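Local coordinates for protein putative phosphatase (Clostridium difficile, PDB 3SD7) that probably acts as a phosphatase of the haloacid dehalogenase-like hydrolase superfamily, with a metal site of the kind these enzymes use in phosphate-ester hydrolysis, at residues T48-Q52 with L64-F70; I106-I111 with T142-F147; L129-T133 with V171-L176; G191-Y195 with Y214-I220. All coordinates share one frame; numbering follows the deposited sequence.

Overall arrangement
The four contacts sample both lobes of a haloacid dehalogenase fold. Contact 3 is wholly buried and purely apolar: helix 168-179 lies on strand 128-133 of the main parallel sheet. Contact 2 is partly buried and adds aromatic packing; it touches contact 3 through L144 and V131, since helix 137-146 directly follows strand 128-133. Contact 1 lies in the helical cap, about 17 Å (centre to centre) from the middle of the chain. It is a leucine-rich packing that touches contact 2 where K49 packs on E108. Contact 4 alone is held by side-chain hydrogen bonds and a salt bridge, in keeping with its place at the sodium site.

Contact 1. Residues T48-Q52 with L64-F70; sequences TKSIQ and LENLDQF
L64 and L67 press on T48 from the loop beyond helix 44-57, and the tightest packing is around the T48 carbonyl. L67 CD1 comes to 3.4 Å from T48 O and L64 CD2 to 3.5 Å from the same T48 O, an oxygen that also accepts the helical bond from Q52 N. The hydroxyl of T48 is turned back between its own N and carbonyl carbon (chi1 57°), where it bonds to the backbone oxygens of K44 and E45. That leaves the methyl CG2 to reach the loop, 3.5 Å from D68 OD1. One turn on, I51 carries the buried side of the contact: its CD1 meets F70 CB at 3.6 Å, while CG2 passes alongside L67 CD2.

The other side is partly exposed to solvent and mixes apolar with polar chains. Here L64 turns one branch to each of two long polar chains, with CD1 3.7 Å from K49 CE, and CD2 3.5 Å from Q52 OE1. Neither polar end bonds to the loop segment 64-70: K49 NZ makes a salt bridge with E45, and Q52 NE2 donates to E62 O. No hydrogen bond joins the two segments, so their fit rests on apolar packing. Within the cap, S50 turns from the loop to Y97, Y100 and F101 of helix 87-105, and F70 sits edge-to-face with Y82 of helix 75-82.

Contact 2. Residues I106-I111 with T142-F147; sequences IFENKI and TILRYF
The ring of F147, just past helix 137-146, is packed between I111 and Y146. I111 CB sits over one face, 3.9 Å from the centroid of the F147 ring and 12° off its normal, while Y146 CD2 covers the opposite face. With CG1 of I111 anti to the backbone N (chi1 -175°), its CG2 lies 3.8 Å from F147 CD1 and the extended CG1-CD1 arm slides past the ring as far as F147 CB. N109 O meets the same ring at its edge, 3.4 Å from F147 CZ.

N109 CG is anti to the carbonyl carbon (chi1 -60°), which lays the amide across the end of I143, with OD1 3.7 Å from I143 CD1. I106 brings CD1 to 3.9 Å from I143 CG1, and its CG1 touches the T142 methyl. The exposed F107 and Y146 meet through their CD1 atoms.

F147 and I143 also touch T41, whose strand 41-42 pairs antiparallel with 110-111. This pair is consistent with the flap into which C1-capped haloacid dehalogenase folds insert their cap.

Contact 3. Residues L129-T133 with V171-L176; sequences LLVAT and VIQYVL
V175 and L130 meet at the heart of a Rossmann-like alpha/beta packing, in which helix 168-179 lies over the parallel sheet. The helix belongs to the crossover from strand 155-159 to strand 187-191, and so runs back against strand 128-133 at 153°, with the segment axes 7.8 Å apart.

L130 and V175 pass each other in opposite directions, bringing L130 CD1 to 3.7 Å from V175 CG1. The other V175 methyl, CG2, lies over the backbone at V131 O. Two residues along, the small A132 offers only CB to the helix. It points between V171 and I172, at 4.0 Å from V171 CG1 and 4.1 Å from I172 CG1, and lets the backbones approach to 5.6 Å between A132 CA and I172 CA.

L33 of strand 31-34 and Y155 of strand 155-159 also touch V175, which thus spans three strands. At the C-terminal end of the strand, T133 OG1 bonds to D35 OD1 and K135 N, while on the helix side V171 CG2 rests 3.8 Å from T133 O.

Contact 4. Residues G191-Y195 with Y214-I220; sequences GDRKY and YGSFEEI. With NA (sodium ion), chain B.
The guanidinium of R193 has Y214 O over one face and the ring of Y195 over the other, with Y195 CE2 offset toward the rim. Its edge is taken by E219, whose carboxylate is turned 33° from the guanidinium plane. R193 grips it side-on: NE donates to E219 OE2 at 2.8 Å and NH2 to E219 OE1 at 2.9 Å, both through syn lone pairs. The Y214 ring is met edge-on by D192 OD2, while its hydroxyl bonds to D42.

E219 reaches across because CG is anti to its backbone N (chi1 176°) and the chain stays extended. Its OE2 takes a second bond, 2.8 Å from K194 N, on the anti side and 30° out of the carboxylate plane. S216 caps the same helix, its OG accepting from E219 N. Beside these polar groups, I220 CD1 packs 3.5 Å from D192 O.

D192 divides its carboxylate. OD1 binds the sodium ion at 2.2 Å; OD2 accepts from Y214 N at 2.8 Å through its anti lone pair, and from metal-bound water 1 at 2.6 Å. D37 O and two more waters complete the ligands. The sodium probably marks the magnesium position of related phosphatases. The bonds imply that second-shell Y214 N, with the sodium ion and water 1, helps fix the rotation of the D192 carboxylate, while three N-H donors, two from R193, would probably favour the ionised form of E219.

Contact 1. Residues T48-Q52 with L64-F70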
loop_
_atom_site.group_PDB
_atom_site.type_symbol
_atom_site.label_atom_id
_atom_site.label_comp_id
_atom_site.label_asym_id
_atom_site.label_seq_id
_atom_site.Cartn_x
_atom_site.Cartn_y
_atom_site.Cartn_z
ATOM N N THR A 48 11.431 -7.371 -4.636
ATOM C CA THR A 48 12.101 -8.631 -4.966
ATOM C C THR A 48 13.580 -8.399 -5.328
ATOM O O THR A 48 14.465 -9.184 -4.945
ATOM C CB THR A 48 11.355 -9.408 -6.071
ATOM O OG1 THR A 48 11.229 -8.585 -7.227
ATOM C CG2 THR A 48 9.949 -9.824 -5.588
ATOM N N LYS A 49 13.871 -7.317 -6.033
ATOM C CA LYS A 49 15.268 -7.039 -6.394
ATOM C C LYS A 49 16.117 -6.676 -5.172
ATOM O O LYS A 49 17.317 -7.012 -5.123
ATOM C CB LYS A 49 15.365 -5.986 -7.477
ATOM C CG LYS A 49 14.934 -6.497 -8.816
ATOM C CD LYS A 49 15.108 -5.465 -9.889
ATOM C CE LYS A 49 14.828 -6.065 -11.256
ATOM N NZ LYS A 49 15.039 -5.084 -12.338
ATOM N N SER A 50 15.502 -6.013 -4.196
ATOM C CA SER A 50 16.187 -5.656 -2.953
ATOM C C SER A 50 16.513 -6.913 -2.170
ATOM O O SER A 50 17.622 -7.049 -1.658
ATOM C CB SER A 50 15.355 -4.700 -2.103
ATOM O OG SER A 50 15.112 -3.479 -2.780
ATOM N N ILE A 51 15.551 -7.840 -2.072
ATOM C CA ILE A 51 15.804 -9.116 -1.407
ATOM C C ILE A 51 16.891 -9.901 -2.140
ATOM O O ILE A 51 17.807 -10.445 -1.513
ATOM C CB ILE A 51 14.509 -9.977 -1.284
ATOM C CG1 ILE A 51 13.495 -9.251 -0.411
ATOM C CG2 ILE A 51 14.842 -11.346 -0.693
ATOM C CD1 ILE A 51 12.123 -9.939 -0.292
ATOM N N GLN A 52 16.794 -9.966 -3.467
ATOM C CA GLN A 52 17.771 -10.677 -4.289
ATOM C C GLN A 52 19.184 -10.145 -4.047
ATOM O O GLN A 52 20.147 -10.915 -3.889
ATOM C CB GLN A 52 17.419 -10.532 -5.775
ATOM C CG GLN A 52 18.269 -11.393 -6.735
ATOM C CD GLN A 52 17.928 -11.136 -8.193
ATOM O OE1 GLN A 52 17.946 -9.998 -8.649
ATOM N NE2 GLN A 52 17.627 -12.191 -8.927
ATOM N N LEU A 64 13.933 -13.914 -9.336
ATOM C CA LEU A 64 12.959 -12.957 -8.764
ATOM C C LEU A 64 11.565 -13.561 -8.583
ATOM O O LEU A 64 10.862 -13.204 -7.641
ATOM C CB LEU A 64 12.852 -11.688 -9.614
ATOM C CG LEU A 64 14.061 -10.761 -9.673
ATOM C CD1 LEU A 64 13.754 -9.584 -10.582
ATOM C CD2 LEU A 64 14.434 -10.271 -8.284
ATOM N N GLU A 65 11.170 -14.472 -9.477
ATOM C CA GLU A 65 9.856 -15.134 -9.378
ATOM C C GLU A 65 9.677 -15.867 -8.037
ATOM O O GLU A 65 8.576 -15.894 -7.491
ATOM C CB GLU A 65 9.627 -16.100 -10.559
ATOM C CG GLU A 65 10.507 -17.346 -10.557
ATOM C CD GLU A 65 10.351 -18.214 -11.819
ATOM O OE1 GLU A 65 9.512 -17.880 -12.686
ATOM O OE2 GLU A 65 11.068 -19.233 -11.938
ATOM N N ASN A 66 10.770 -16.418 -7.513
ATOM C CA ASN A 66 10.750 -17.165 -6.255
ATOM C C ASN A 66 10.780 -16.265 -5.005
ATOM O O ASN A 66 10.712 -16.755 -3.873
ATOM C CB ASN A 66 11.920 -18.162 -6.225
ATOM C CG ASN A 66 11.859 -19.178 -7.368
ATOM O OD1 ASN A 66 12.893 -19.632 -7.861
ATOM N ND2 ASN A 66 10.650 -19.518 -7.802
ATOM N N LEU A 67 10.907 -14.957 -5.217
ATOM C CA LEU A 67 10.920 -13.983 -4.109
ATOM C C LEU A 67 9.599 -13.239 -3.984
ATOM O O LEU A 67 9.395 -12.485 -3.032
ATOM C CB LEU A 67 12.059 -12.981 -4.312
ATOM C CG LEU A 67 13.442 -13.624 -4.476
ATOM C CD1 LEU A 67 14.491 -12.544 -4.746
ATOM C CD2 LEU A 67 13.822 -14.450 -3.250
ATOM N N ASP A 68 8.696 -13.450 -4.937
ATOM C CA ASP A 68 7.392 -12.801 -4.898
ATOM C C ASP A 68 6.646 -13.087 -3.587
ATOM O O ASP A 68 5.929 -12.237 -3.075
ATOM C CB ASP A 68 6.518 -13.261 -6.065
ATOM C CG ASP A 68 6.994 -12.736 -7.438
ATOM O OD1 ASP A 68 7.861 -11.845 -7.510
ATOM O OD2 ASP A 68 6.454 -13.220 -8.453
ATOM N N GLN A 69 6.821 -14.295 -3.065
ATOM C CA GLN A 69 6.157 -14.704 -1.824
ATOM C C GLN A 69 6.627 -13.946 -0.589
ATOM O O GLN A 69 6.038 -14.084 0.487
ATOM C CB GLN A 69 6.330 -16.205 -1.592
ATOM C CG GLN A 69 7.736 -16.651 -1.356
ATOM C CD GLN A 69 7.863 -18.155 -1.249
ATOM O OE1 GLN A 69 6.903 -18.852 -0.918
ATOM N NE2 GLN A 69 9.058 -18.663 -1.522
ATOM N N PHE A 70 7.675 -13.134 -0.736
ATOM C CA PHE A 70 8.203 -12.366 0.390
ATOM C C PHE A 70 7.716 -10.905 0.386
ATOM O O PHE A 70 8.153 -10.087 1.206
ATOM C CB PHE A 70 9.727 -12.465 0.445
ATOM C CG PHE A 70 10.247 -13.890 0.442
ATOM C CD1 PHE A 70 9.777 -14.817 1.373
ATOM C CD2 PHE A 70 11.204 -14.298 -0.473
ATOM C CE1 PHE A 70 10.240 -16.119 1.388
ATOM C CE2 PHE A 70 11.683 -15.611 -0.471
ATOM C CZ PHE A 70 11.194 -16.522 0.468
#

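Contact 2. Residues I106-I111 with T142-F147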
loop_
_atom_site.group_PDB
_atom_site.type_symbol
_atom_site.label_atom_id
_atom_site.label_comp_id
_atom_site.label_asym_id
_atom_site.label_seq_id
_atom_site.Cartn_x
_atom_site.Cartn_y
_atom_site.Cartn_z
ATOM N N ILE A 106 13.299 1.783 -4.677
ATOM C CA ILE A 106 12.221 2.782 -4.512
ATOM C C ILE A 106 11.668 3.254 -5.858
ATOM O O ILE A 106 10.505 3.653 -5.952
ATOM C CB ILE A 106 12.708 3.983 -3.661
ATOM C CG1 ILE A 106 11.556 4.972 -3.366
ATOM C CG2 ILE A 106 13.852 4.691 -4.355
ATOM C CD1 ILE A 106 10.396 4.343 -2.692
ATOM N N PHE A 107 12.492 3.191 -6.899
ATOM C CA PHE A 107 12.065 3.605 -8.229
ATOM C C PHE A 107 11.504 2.461 -9.068
ATOM O O PHE A 107 11.064 2.678 -10.194
ATOM C CB PHE A 107 13.234 4.273 -8.969
ATOM C CG PHE A 107 13.824 5.421 -8.224
ATOM C CD1 PHE A 107 13.158 6.641 -8.175
ATOM C CD2 PHE A 107 15.026 5.282 -7.551
ATOM C CE1 PHE A 107 13.691 7.713 -7.476
ATOM C CE2 PHE A 107 15.572 6.353 -6.851
ATOM C CZ PHE A 107 14.900 7.567 -6.813
ATOM N N GLU A 108 11.489 1.252 -8.508
ATOM C CA GLU A 108 11.012 0.074 -9.214
ATOM C C GLU A 108 9.604 -0.317 -8.747
ATOM O O GLU A 108 9.412 -1.228 -7.950
ATOM C CB GLU A 108 12.018 -1.055 -9.030
ATOM C CG GLU A 108 13.325 -0.750 -9.772
ATOM C CD GLU A 108 14.481 -1.656 -9.406
ATOM O OE1 GLU A 108 14.431 -2.315 -8.353
ATOM O OE2 GLU A 108 15.454 -1.682 -10.192
ATOM N N ASN A 109 8.636 0.425 -9.263
ATOM C CA ASN A 109 7.224 0.199 -9.012
ATOM C C ASN A 109 6.481 0.318 -10.331
ATOM O O ASN A 109 6.997 0.913 -11.296
ATOM C CB ASN A 109 6.631 1.256 -8.052
ATOM C CG ASN A 109 7.297 1.289 -6.702
ATOM O OD1 ASN A 109 6.815 0.662 -5.751
ATOM N ND2 ASN A 109 8.414 2.027 -6.592
ATOM N N LYS A 110 5.273 -0.232 -10.380
ATOM C CA LYS A 110 4.432 -0.150 -11.559
ATOM C C LYS A 110 3.057 0.337 -11.158
ATOM O O LYS A 110 2.393 -0.285 -10.318
ATOM C CB LYS A 110 4.295 -1.530 -12.167
ATOM C CG LYS A 110 3.704 -1.607 -13.568
ATOM C CD LYS A 110 3.722 -3.076 -14.022
ATOM C CE LYS A 110 3.166 -3.299 -15.416
ATOM N NZ LYS A 110 3.357 -4.733 -15.816
ATOM N N ILE A 111 2.580 1.391 -11.787
ATOM C CA ILE A 111 1.251 1.896 -11.474
ATOM C C ILE A 111 0.227 0.940 -12.084
ATOM O O ILE A 111 0.431 0.437 -13.184
ATOM C CB ILE A 111 1.067 3.363 -11.927
ATOM C CG1 ILE A 111 -0.269 3.913 -11.480
ATOM C CG2 ILE A 111 1.234 3.492 -13.448
ATOM C CD1 ILE A 111 -0.347 5.475 -11.592
ATOM N N THR A 142 7.426 9.794 -2.697
ATOM C CA THR A 142 8.387 9.622 -3.782
ATOM C C THR A 142 7.745 8.902 -4.960
ATOM O O THR A 142 7.876 9.319 -6.119
ATOM C CB THR A 142 9.638 8.883 -3.315
ATOM O OG1 THR A 142 10.357 9.714 -2.397
ATOM C CG2 THR A 142 10.553 8.542 -4.499
ATOM N N ILE A 143 7.045 7.819 -4.655
ATOM C CA ILE A 143 6.375 7.008 -5.678
ATOM C C ILE A 143 5.235 7.749 -6.364
ATOM O O ILE A 143 5.089 7.680 -7.584
ATOM C CB ILE A 143 5.866 5.693 -5.054
ATOM C CG1 ILE A 143 7.061 4.845 -4.619
ATOM C CG2 ILE A 143 4.989 4.952 -6.032
ATOM C CD1 ILE A 143 6.680 3.686 -3.681
ATOM N N LEU A 144 4.439 8.483 -5.613
ATOM C CA LEU A 144 3.317 9.180 -6.206
ATOM C C LEU A 144 3.838 10.323 -7.092
ATOM O O LEU A 144 3.282 10.571 -8.166
ATOM C CB LEU A 144 2.348 9.666 -5.156
ATOM C CG LEU A 144 1.589 8.531 -4.424
ATOM C CD1 LEU A 144 0.923 9.094 -3.184
ATOM C CD2 LEU A 144 0.605 7.840 -5.322
ATOM N N ARG A 145 4.922 10.954 -6.645
ATOM C CA ARG A 145 5.600 11.967 -7.438
ATOM C C ARG A 145 6.174 11.347 -8.734
ATOM O O ARG A 145 6.029 11.927 -9.816
ATOM C CB ARG A 145 6.686 12.626 -6.605
ATOM C CG ARG A 145 6.187 13.591 -5.601
ATOM C CD ARG A 145 7.313 14.110 -4.712
ATOM N NE ARG A 145 6.897 15.319 -4.036
ATOM C CZ ARG A 145 7.152 16.565 -4.459
ATOM N NH1 ARG A 145 7.856 16.817 -5.555
ATOM N NH2 ARG A 145 6.696 17.569 -3.762
ATOM N N TYR A 146 6.790 10.156 -8.645
ATOM C CA TYR A 146 7.372 9.446 -9.809
ATOM C C TYR A 146 6.359 9.183 -10.923
ATOM O O TYR A 146 6.715 9.232 -12.132
ATOM C CB TYR A 146 8.000 8.119 -9.341
ATOM C CG TYR A 146 8.605 7.232 -10.420
ATOM C CD1 TYR A 146 9.961 7.289 -10.707
ATOM C CD2 TYR A 146 7.829 6.307 -11.105
ATOM C CE1 TYR A 146 10.525 6.482 -11.662
ATOM C CE2 TYR A 146 8.386 5.478 -12.083
ATOM C CZ TYR A 146 9.741 5.570 -12.353
ATOM O OH TYR A 146 10.314 4.763 -13.310
ATOM N N PHE A 147 5.117 8.894 -10.536
ATOM C CA PHE A 147 4.005 8.630 -11.479
ATOM C C PHE A 147 3.147 9.827 -11.813
ATOM O O PHE A 147 2.129 9.704 -12.506
ATOM C CB PHE A 147 3.136 7.465 -10.996
ATOM C CG PHE A 147 3.835 6.162 -11.076
ATOM C CD1 PHE A 147 4.141 5.603 -12.308
ATOM C CD2 PHE A 147 4.208 5.485 -9.929
ATOM C CE1 PHE A 147 4.806 4.400 -12.391
ATOM C CE2 PHE A 147 4.874 4.286 -10.010
ATOM C CZ PHE A 147 5.171 3.736 -11.227
#

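Contact 3. Residues L129-T133 with V171-L176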
loop_
_atom_site.group_PDB
_atom_site.type_symbol
_atom_site.label_atom_id
_atom_site.label_comp_id
_atom_site.label_asym_id
_atom_site.label_seq_id
_atom_site.Cartn_x
_atom_site.Cartn_y
_atom_site.Cartn_z
ATOM N N LEU A 129 -9.065 13.325 -2.208
ATOM C CA LEU A 129 -8.365 12.051 -2.278
ATOM C C LEU A 129 -7.194 12.097 -1.296
ATOM O O LEU A 129 -6.426 13.086 -1.233
ATOM C CB LEU A 129 -7.864 11.806 -3.688
ATOM C CG LEU A 129 -8.903 11.960 -4.803
ATOM C CD1 LEU A 129 -8.276 11.617 -6.168
ATOM C CD2 LEU A 129 -10.125 11.081 -4.534
ATOM N N LEU A 130 -7.074 11.036 -0.522
ATOM C CA LEU A 130 -6.021 10.933 0.477
ATOM C C LEU A 130 -5.322 9.594 0.367
ATOM O O LEU A 130 -5.918 8.607 -0.062
ATOM C CB LEU A 130 -6.650 11.025 1.865
ATOM C CG LEU A 130 -7.575 12.212 2.196
ATOM C CD1 LEU A 130 -8.258 12.031 3.583
ATOM C CD2 LEU A 130 -6.822 13.521 2.111
ATOM N N VAL A 131 -4.067 9.533 0.806
ATOM C CA VAL A 131 -3.357 8.263 0.931
ATOM C C VAL A 131 -3.140 7.975 2.404
ATOM O O VAL A 131 -2.702 8.863 3.141
ATOM C CB VAL A 131 -2.006 8.247 0.180
ATOM C CG1 VAL A 131 -1.181 6.994 0.520
ATOM C CG2 VAL A 131 -2.243 8.325 -1.331
ATOM N N ALA A 132 -3.517 6.767 2.825
ATOM C CA ALA A 132 -3.299 6.285 4.182
ATOM C C ALA A 132 -2.662 4.908 4.033
ATOM O O ALA A 132 -3.302 3.957 3.600
ATOM C CB ALA A 132 -4.632 6.222 4.977
ATOM N N THR A 133 -1.391 4.816 4.394
ATOM C CA THR A 133 -0.602 3.619 4.167
ATOM C C THR A 133 0.342 3.327 5.326
ATOM O O THR A 133 0.658 4.222 6.127
ATOM C CB THR A 133 0.200 3.794 2.861
ATOM O OG1 THR A 133 0.957 2.614 2.559
ATOM C CG2 THR A 133 1.158 5.014 2.925
ATOM N N VAL A 171 -3.349 5.736 10.888
ATOM C CA VAL A 171 -3.037 6.589 9.772
ATOM C C VAL A 171 -4.338 7.120 9.110
ATOM O O VAL A 171 -4.393 8.257 8.677
ATOM C CB VAL A 171 -2.029 5.893 8.821
ATOM C CG1 VAL A 171 -2.622 4.685 8.116
ATOM C CG2 VAL A 171 -1.497 6.858 7.863
ATOM N N ILE A 172 -5.396 6.302 9.086
ATOM C CA ILE A 172 -6.705 6.728 8.585
ATOM C C ILE A 172 -7.235 7.875 9.440
ATOM O O ILE A 172 -7.640 8.912 8.927
ATOM C CB ILE A 172 -7.741 5.566 8.582
ATOM C CG1 ILE A 172 -7.343 4.513 7.544
ATOM C CG2 ILE A 172 -9.128 6.099 8.262
ATOM C CD1 ILE A 172 -8.190 3.218 7.593
ATOM N N GLN A 173 -7.207 7.699 10.755
ATOM C CA GLN A 173 -7.675 8.749 11.639
ATOM C C GLN A 173 -6.854 10.028 11.468
ATOM O O GLN A 173 -7.408 11.124 11.447
ATOM C CB GLN A 173 -7.607 8.313 13.094
ATOM C CG GLN A 173 -8.224 9.328 14.043
ATOM C CD GLN A 173 -9.726 9.483 13.828
ATOM O OE1 GLN A 173 -10.215 10.553 13.470
ATOM N NE2 GLN A 173 -10.443 8.401 13.987
ATOM N N TYR A 174 -5.538 9.883 11.372
ATOM C CA TYR A 174 -4.655 11.043 11.211
ATOM C C TYR A 174 -5.036 11.874 9.987
ATOM O O TYR A 174 -5.161 13.080 10.058
ATOM C CB TYR A 174 -3.166 10.605 11.121
ATOM C CG TYR A 174 -2.224 11.754 10.778
ATOM C CD1 TYR A 174 -1.862 12.700 11.733
ATOM C CD2 TYR A 174 -1.723 11.903 9.503
ATOM C CE1 TYR A 174 -1.015 13.766 11.402
ATOM C CE2 TYR A 174 -0.884 12.962 9.172
ATOM C CZ TYR A 174 -0.539 13.874 10.105
ATOM O OH TYR A 174 0.308 14.916 9.742
ATOM N N VAL A 175 -5.271 11.205 8.860
ATOM C CA VAL A 175 -5.525 11.906 7.635
ATOM C C VAL A 175 -6.930 12.532 7.619
ATOM O O VAL A 175 -7.108 13.637 7.119
ATOM C CB VAL A 175 -5.108 10.977 6.439
ATOM C CG1 VAL A 175 -6.274 10.124 5.981
ATOM C CG2 VAL A 175 -4.503 11.767 5.357
ATOM N N LEU A 176 -7.924 11.867 8.221
ATOM C CA LEU A 176 -9.246 12.479 8.379
ATOM C C LEU A 176 -9.208 13.691 9.309
ATOM O O LEU A 176 -9.931 14.683 9.100
ATOM C CB LEU A 176 -10.266 11.477 8.932
ATOM C CG LEU A 176 -10.692 10.375 7.984
ATOM C CD1 LEU A 176 -11.734 9.536 8.729
ATOM C CD2 LEU A 176 -11.254 10.949 6.676
#

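Contact 4. Residues G191-Y195 with Y214-I220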
loop_
_atom_site.group_PDB
_atom_site.type_symbol
_atom_site.label_atom_id
_atom_site.label_comp_id
_atom_site.label_asym_id
_atom_site.label_seq_id
_atom_site.Cartn_x
_atom_site.Cartn_y
_atom_site.Cartn_z
ATOM N N GLY A 191 -8.573 -0.362 -0.473
ATOM C CA GLY A 191 -7.360 -1.097 -0.197
ATOM C C GLY A 191 -7.426 -2.537 -0.661
ATOM O O GLY A 191 -8.501 -3.032 -0.970
ATOM N N ASP A 192 -6.265 -3.194 -0.683
ATOM C CA ASP A 192 -6.162 -4.586 -1.166
ATOM C C ASP A 192 -5.921 -5.628 -0.079
ATOM O O ASP A 192 -5.759 -6.783 -0.406
ATOM C CB ASP A 192 -5.040 -4.730 -2.170
ATOM C CG ASP A 192 -3.648 -4.560 -1.526
ATOM O OD1 ASP A 192 -3.461 -3.624 -0.680
ATOM O OD2 ASP A 192 -2.709 -5.313 -1.863
ATOM N N ARG A 193 -5.938 -5.242 1.185
ATOM C CA ARG A 193 -5.725 -6.195 2.268
ATOM C C ARG A 193 -6.752 -6.081 3.344
ATOM O O ARG A 193 -7.386 -5.021 3.533
ATOM C CB ARG A 193 -4.357 -5.976 2.926
ATOM C CG ARG A 193 -3.130 -6.159 1.993
ATOM C CD ARG A 193 -3.000 -7.542 1.327
ATOM N NE ARG A 193 -3.099 -8.642 2.266
ATOM C CZ ARG A 193 -2.104 -9.134 3.000
ATOM N NH1 ARG A 193 -0.876 -8.630 2.933
ATOM N NH2 ARG A 193 -2.326 -10.171 3.809
ATOM N N LYS A 194 -6.907 -7.163 4.097
ATOM C CA LYS A 194 -7.777 -7.119 5.278
ATOM C C LYS A 194 -7.431 -5.944 6.229
ATOM O O LYS A 194 -8.311 -5.382 6.841
ATOM C CB LYS A 194 -7.725 -8.438 6.055
ATOM C CG LYS A 194 -6.372 -8.811 6.565
ATOM C CD LYS A 194 -6.366 -10.213 7.217
ATOM C CE LYS A 194 -4.984 -10.536 7.710
ATOM N NZ LYS A 194 -4.914 -11.821 8.503
ATOM N N TYR A 195 -6.158 -5.572 6.311
ATOM C CA TYR A 195 -5.717 -4.519 7.222
ATOM C C TYR A 195 -6.374 -3.181 6.929
ATOM O O TYR A 195 -6.646 -2.377 7.853
ATOM C CB TYR A 195 -4.191 -4.414 7.205
ATOM C CG TYR A 195 -3.553 -5.744 7.503
ATOM C CD1 TYR A 195 -3.701 -6.331 8.746
ATOM C CD2 TYR A 195 -2.858 -6.443 6.510
ATOM C CE1 TYR A 195 -3.156 -7.579 9.009
ATOM C CE2 TYR A 195 -2.323 -7.686 6.769
ATOM C CZ TYR A 195 -2.471 -8.244 8.008
ATOM O OH TYR A 195 -1.931 -9.492 8.276
ATOM N N TYR A 214 -2.626 -7.621 -3.484
ATOM C CA TYR A 214 -2.000 -8.715 -2.766
ATOM C C TYR A 214 -2.930 -9.507 -1.842
ATOM O O TYR A 214 -2.527 -10.510 -1.288
ATOM C CB TYR A 214 -0.727 -8.224 -2.045
ATOM C CG TYR A 214 0.361 -7.949 -3.053
ATOM C CD1 TYR A 214 1.298 -8.917 -3.358
ATOM C CD2 TYR A 214 0.411 -6.734 -3.765
ATOM C CE1 TYR A 214 2.265 -8.710 -4.306
ATOM C CE2 TYR A 214 1.397 -6.533 -4.741
ATOM C CZ TYR A 214 2.316 -7.520 -4.977
ATOM O OH TYR A 214 3.293 -7.374 -5.935
ATOM N N GLY A 215 -4.165 -9.070 -1.724
ATOM C CA GLY A 215 -5.159 -9.791 -0.934
ATOM C C GLY A 215 -5.960 -10.739 -1.804
ATOM O O GLY A 215 -6.448 -10.365 -2.878
ATOM N N SER A 216 -6.129 -11.975 -1.324
ATOM C CA SER A 216 -6.972 -12.934 -1.996
ATOM C C SER A 216 -8.456 -12.662 -1.784
ATOM O O SER A 216 -8.846 -11.980 -0.835
ATOM C CB SER A 216 -6.692 -14.319 -1.427
ATOM O OG SER A 216 -7.069 -14.386 -0.061
ATOM N N PHE A 217 -9.285 -13.228 -2.659
ATOM C CA PHE A 217 -10.723 -13.157 -2.451
ATOM C C PHE A 217 -11.102 -13.738 -1.083
ATOM O O PHE A 217 -11.945 -13.189 -0.376
ATOM C CB PHE A 217 -11.496 -13.861 -3.539
ATOM C CG PHE A 217 -12.988 -13.873 -3.275
ATOM C CD1 PHE A 217 -13.747 -12.729 -3.476
ATOM C CD2 PHE A 217 -13.606 -15.004 -2.773
ATOM C CE1 PHE A 217 -15.115 -12.736 -3.213
ATOM C CE2 PHE A 217 -14.958 -15.013 -2.499
ATOM C CZ PHE A 217 -15.717 -13.871 -2.732
ATOM N N GLU A 218 -10.454 -14.829 -0.696
ATOM C CA GLU A 218 -10.710 -15.439 0.595
ATOM C C GLU A 218 -10.503 -14.408 1.702
ATOM O O GLU A 218 -11.372 -14.224 2.545
ATOM C CB GLU A 218 -9.801 -16.666 0.807
ATOM C CG GLU A 218 -9.993 -17.389 2.083
ATOM C CD GLU A 218 -9.100 -18.640 2.174
ATOM O OE1 GLU A 218 -8.129 -18.765 1.403
ATOM O OE2 GLU A 218 -9.336 -19.444 3.019
ATOM N N GLU A 219 -9.356 -13.734 1.677
ATOM C CA GLU A 219 -9.038 -12.741 2.697
ATOM C C GLU A 219 -9.995 -11.562 2.688
ATOM O O GLU A 219 -10.506 -11.163 3.724
ATOM C CB GLU A 219 -7.598 -12.241 2.506
ATOM C CG GLU A 219 -7.233 -11.123 3.481
ATOM C CD GLU A 219 -5.828 -10.660 3.323
ATOM O OE1 GLU A 219 -4.914 -11.493 3.454
ATOM O OE2 GLU A 219 -5.621 -9.464 3.069
ATOM N N ILE A 220 -10.199 -11.001 1.512
ATOM C CA ILE A 220 -11.022 -9.807 1.372
ATOM C C ILE A 220 -12.477 -10.111 1.748
ATOM O O ILE A 220 -13.067 -9.396 2.572
ATOM C CB ILE A 220 -10.901 -9.207 -0.046
ATOM C CG1 ILE A 220 -9.475 -8.696 -0.297
ATOM C CG2 ILE A 220 -11.960 -8.081 -0.226
ATOM C CD1 ILE A 220 -8.980 -7.583 0.684
HETATM NA NA NA B . -1.652 -2.741 0.234
HETATM O O HOH W 1 -0.535 -4.782 -0.473
HETATM O O HOH W 2 -2.958 -2.794 1.979
HETATM O O HOH W 3 -0.117 -1.552 1.292
#